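Local coordinates for protein BAT-2 beta-lactamase (Bacillus atrophaeus, PDB 6W5G) that hydrolyses beta-lactam antibiotics as a class D beta-lactamase and so probably contributes to antibiotic resistance, at residues Ile179-Tyr183 and His236-Phe240. Sequence-based numbering, arbitrary orientation.
Sequences IEHLY and HSYIF
Ile239 supplies most of the apolar contact between helix 172-184 and strand 236-244, dividing its two branches between successive helical turns. Its CG2 meets CG2 of Ile179 at 3.7 Å, two methyl groups in van der Waals contact. On Ile179, chi1 of -63° sets CG1 beside the backbone N and leaves CG2 anti to it, facing the strand. The other branch of Ile239 runs to the next turn, where its CD1 sits 3.8 Å from CB of Tyr183 and almost as close to the first ring carbon, an oblique approach to the root of the aromatic ring. Glu180 adds its backbone N, 4.0 Å from CG2 of Ile239, and its CB, which lies by CG1; its extended chain carries the carboxylate off to a salt bridge with Lys184.

One polar link crosses the interface. Ser237 OG donates a hydrogen bond to Tyr183 OH over 2.7 Å, coming from well out of the ring plane, on the same side as Ile239 CD1. Tyr183 gets there because CG stands anti to its backbone N (chi1 176°), which projects the phenol from the helix toward the strand. The ring of Phe230, on the adjoining strand 225-233, packs edge-to-face with that of Tyr183, giving the phenol an aromatic neighbour as well as a polar partner.

Toward-facing Ser237 and Ile239 alternate with Tyr238, whose side chain points away, as expected of an extended strand. The axes of segments 179-183 and 236-240 come within 9.1 Å, their N-to-C directions 148° apart, so here they run roughly antiparallel. This is helix-on-sheet packing against one face of the central antiparallel sheet, the alpha/beta architecture shared by serine beta-lactamases and penicillin-binding protein transpeptidase domains.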
loop_
_atom_site.group_PDB
_atom_site.type_symbol
_atom_site.label_atom_id
_atom_site.label_comp_id
_atom_site.label_asym_id
_atom_site.label_seq_id
_atom_site.Cartn_x
_atom_site.Cartn_y
_atom_site.Cartn_z
ATOM N N ILE A 179 -5.891 -2.930 -4.553
ATOM C CA ILE A 179 -4.730 -3.797 -4.743
ATOM C C ILE A 179 -5.090 -4.995 -5.606
ATOM O O ILE A 179 -4.294 -5.433 -6.447
ATOM C CB ILE A 179 -4.115 -4.212 -3.391
ATOM C CG1 ILE A 179 -3.588 -2.984 -2.641
ATOM C CG2 ILE A 179 -2.997 -5.249 -3.599
ATOM C CD1 ILE A 179 -2.477 -2.261 -3.354
ATOM N N GLU A 180 -6.301 -5.538 -5.433
ATOM C CA GLU A 180 -6.719 -6.652 -6.278
ATOM C C GLU A 180 -6.810 -6.230 -7.742
ATOM O O GLU A 180 -6.428 -6.991 -8.644
ATOM C CB GLU A 180 -8.055 -7.220 -5.795
ATOM C CG GLU A 180 -8.507 -8.419 -6.627
ATOM C CD GLU A 180 -9.778 -9.054 -6.108
ATOM O OE1 GLU A 180 -10.335 -8.550 -5.113
ATOM O OE2 GLU A 180 -10.229 -10.053 -6.711
ATOM N N HIS A 181 -7.305 -5.014 -7.994
ATOM C CA HIS A 181 -7.363 -4.505 -9.361
ATOM C C HIS A 181 -5.970 -4.301 -9.935
ATOM O O HIS A 181 -5.743 -4.556 -11.123
ATOM C CB HIS A 181 -8.172 -3.209 -9.405
ATOM C CG HIS A 181 -9.620 -3.399 -9.076
ATOM N ND1 HIS A 181 -10.401 -2.393 -8.553
ATOM C CD2 HIS A 181 -10.418 -4.486 -9.169
ATOM C CE1 HIS A 181 -11.629 -2.845 -8.363
ATOM N NE2 HIS A 181 -11.666 -4.113 -8.731
ATOM N N LEU A 182 -5.026 -3.841 -9.111
ATOM C CA LEU A 182 -3.650 -3.708 -9.572
ATOM C C LEU A 182 -3.043 -5.070 -9.876
ATOM O O LEU A 182 -2.376 -5.248 -10.908
ATOM C CB LEU A 182 -2.828 -2.972 -8.519
ATOM C CG LEU A 182 -1.331 -2.867 -8.813
ATOM C CD1 LEU A 182 -1.076 -2.210 -10.165
ATOM C CD2 LEU A 182 -0.605 -2.128 -7.686
ATOM N N TYR A 183 -3.269 -6.048 -8.992
ATOM C CA TYR A 183 -2.767 -7.398 -9.230
ATOM C C TYR A 183 -3.288 -7.955 -10.550
ATOM O O TYR A 183 -2.521 -8.499 -11.355
ATOM C CB TYR A 183 -3.164 -8.319 -8.071
ATOM C CG TYR A 183 -2.750 -9.752 -8.305
ATOM C CD1 TYR A 183 -1.478 -10.195 -7.959
ATOM C CD2 TYR A 183 -3.614 -10.656 -8.906
ATOM C CE1 TYR A 183 -1.091 -11.499 -8.194
ATOM C CE2 TYR A 183 -3.239 -11.953 -9.139
ATOM C CZ TYR A 183 -1.978 -12.374 -8.781
ATOM O OH TYR A 183 -1.588 -13.675 -9.013
ATOM N N HIS A 236 -0.460 -20.261 -6.347
ATOM C CA HIS A 236 -1.402 -19.595 -5.458
ATOM C C HIS A 236 -0.998 -18.145 -5.256
ATOM O O HIS A 236 0.188 -17.820 -5.186
ATOM C CB HIS A 236 -1.501 -20.288 -4.090
ATOM C CG HIS A 236 -1.981 -21.704 -4.159
ATOM N ND1 HIS A 236 -3.318 -22.037 -4.173
ATOM C CD2 HIS A 236 -1.301 -22.874 -4.219
ATOM C CE1 HIS A 236 -3.441 -23.351 -4.241
ATOM N NE2 HIS A 236 -2.233 -23.883 -4.270
ATOM N N SER A 237 -1.993 -17.276 -5.155
ATOM C CA SER A 237 -1.715 -15.893 -4.814
ATOM C C SER A 237 -2.859 -15.352 -3.974
ATOM O O SER A 237 -3.997 -15.815 -4.081
ATOM C CB SER A 237 -1.477 -15.030 -6.054
ATOM O OG SER A 237 -2.568 -15.120 -6.945
ATOM N N TYR A 238 -2.537 -14.371 -3.133
ATOM C CA TYR A 238 -3.467 -13.846 -2.145
ATOM C C TYR A 238 -3.253 -12.347 -2.010
ATOM O O TYR A 238 -2.114 -11.881 -1.993
ATOM C CB TYR A 238 -3.258 -14.512 -0.771
ATOM C CG TYR A 238 -3.245 -16.031 -0.822
ATOM C CD1 TYR A 238 -2.100 -16.729 -1.209
ATOM C CD2 TYR A 238 -4.381 -16.766 -0.495
ATOM C CE1 TYR A 238 -2.092 -18.109 -1.274
ATOM C CE2 TYR A 238 -4.377 -18.154 -0.548
ATOM C CZ TYR A 238 -3.231 -18.819 -0.937
ATOM O OH TYR A 238 -3.221 -20.198 -1.003
ATOM N N ILE A 239 -4.352 -11.599 -1.920
ATOM C CA ILE A 239 -4.342 -10.160 -1.654
ATOM C C ILE A 239 -4.596 -9.970 -0.168
ATOM O O ILE A 239 -5.449 -10.653 0.409
ATOM C CB ILE A 239 -5.455 -9.451 -2.457
ATOM C CG1 ILE A 239 -5.543 -9.973 -3.891
ATOM C CG2 ILE A 239 -5.303 -7.930 -2.396
ATOM C CD1 ILE A 239 -4.286 -9.767 -4.712
ATOM N N PHE A 240 -3.885 -9.038 0.461
ATOM C CA PHE A 240 -4.111 -8.808 1.880
ATOM C C PHE A 240 -4.139 -7.321 2.201
ATOM O O PHE A 240 -3.528 -6.493 1.513
ATOM C CB PHE A 240 -3.055 -9.508 2.757
ATOM C CG PHE A 240 -1.647 -9.121 2.411
ATOM C CD1 PHE A 240 -1.117 -7.896 2.816
ATOM C CD2 PHE A 240 -0.852 -9.979 1.665
ATOM C CE1 PHE A 240 0.167 -7.529 2.460
ATOM C CE2 PHE A 240 0.439 -9.623 1.320
ATOM C CZ PHE A 240 0.951 -8.404 1.727
#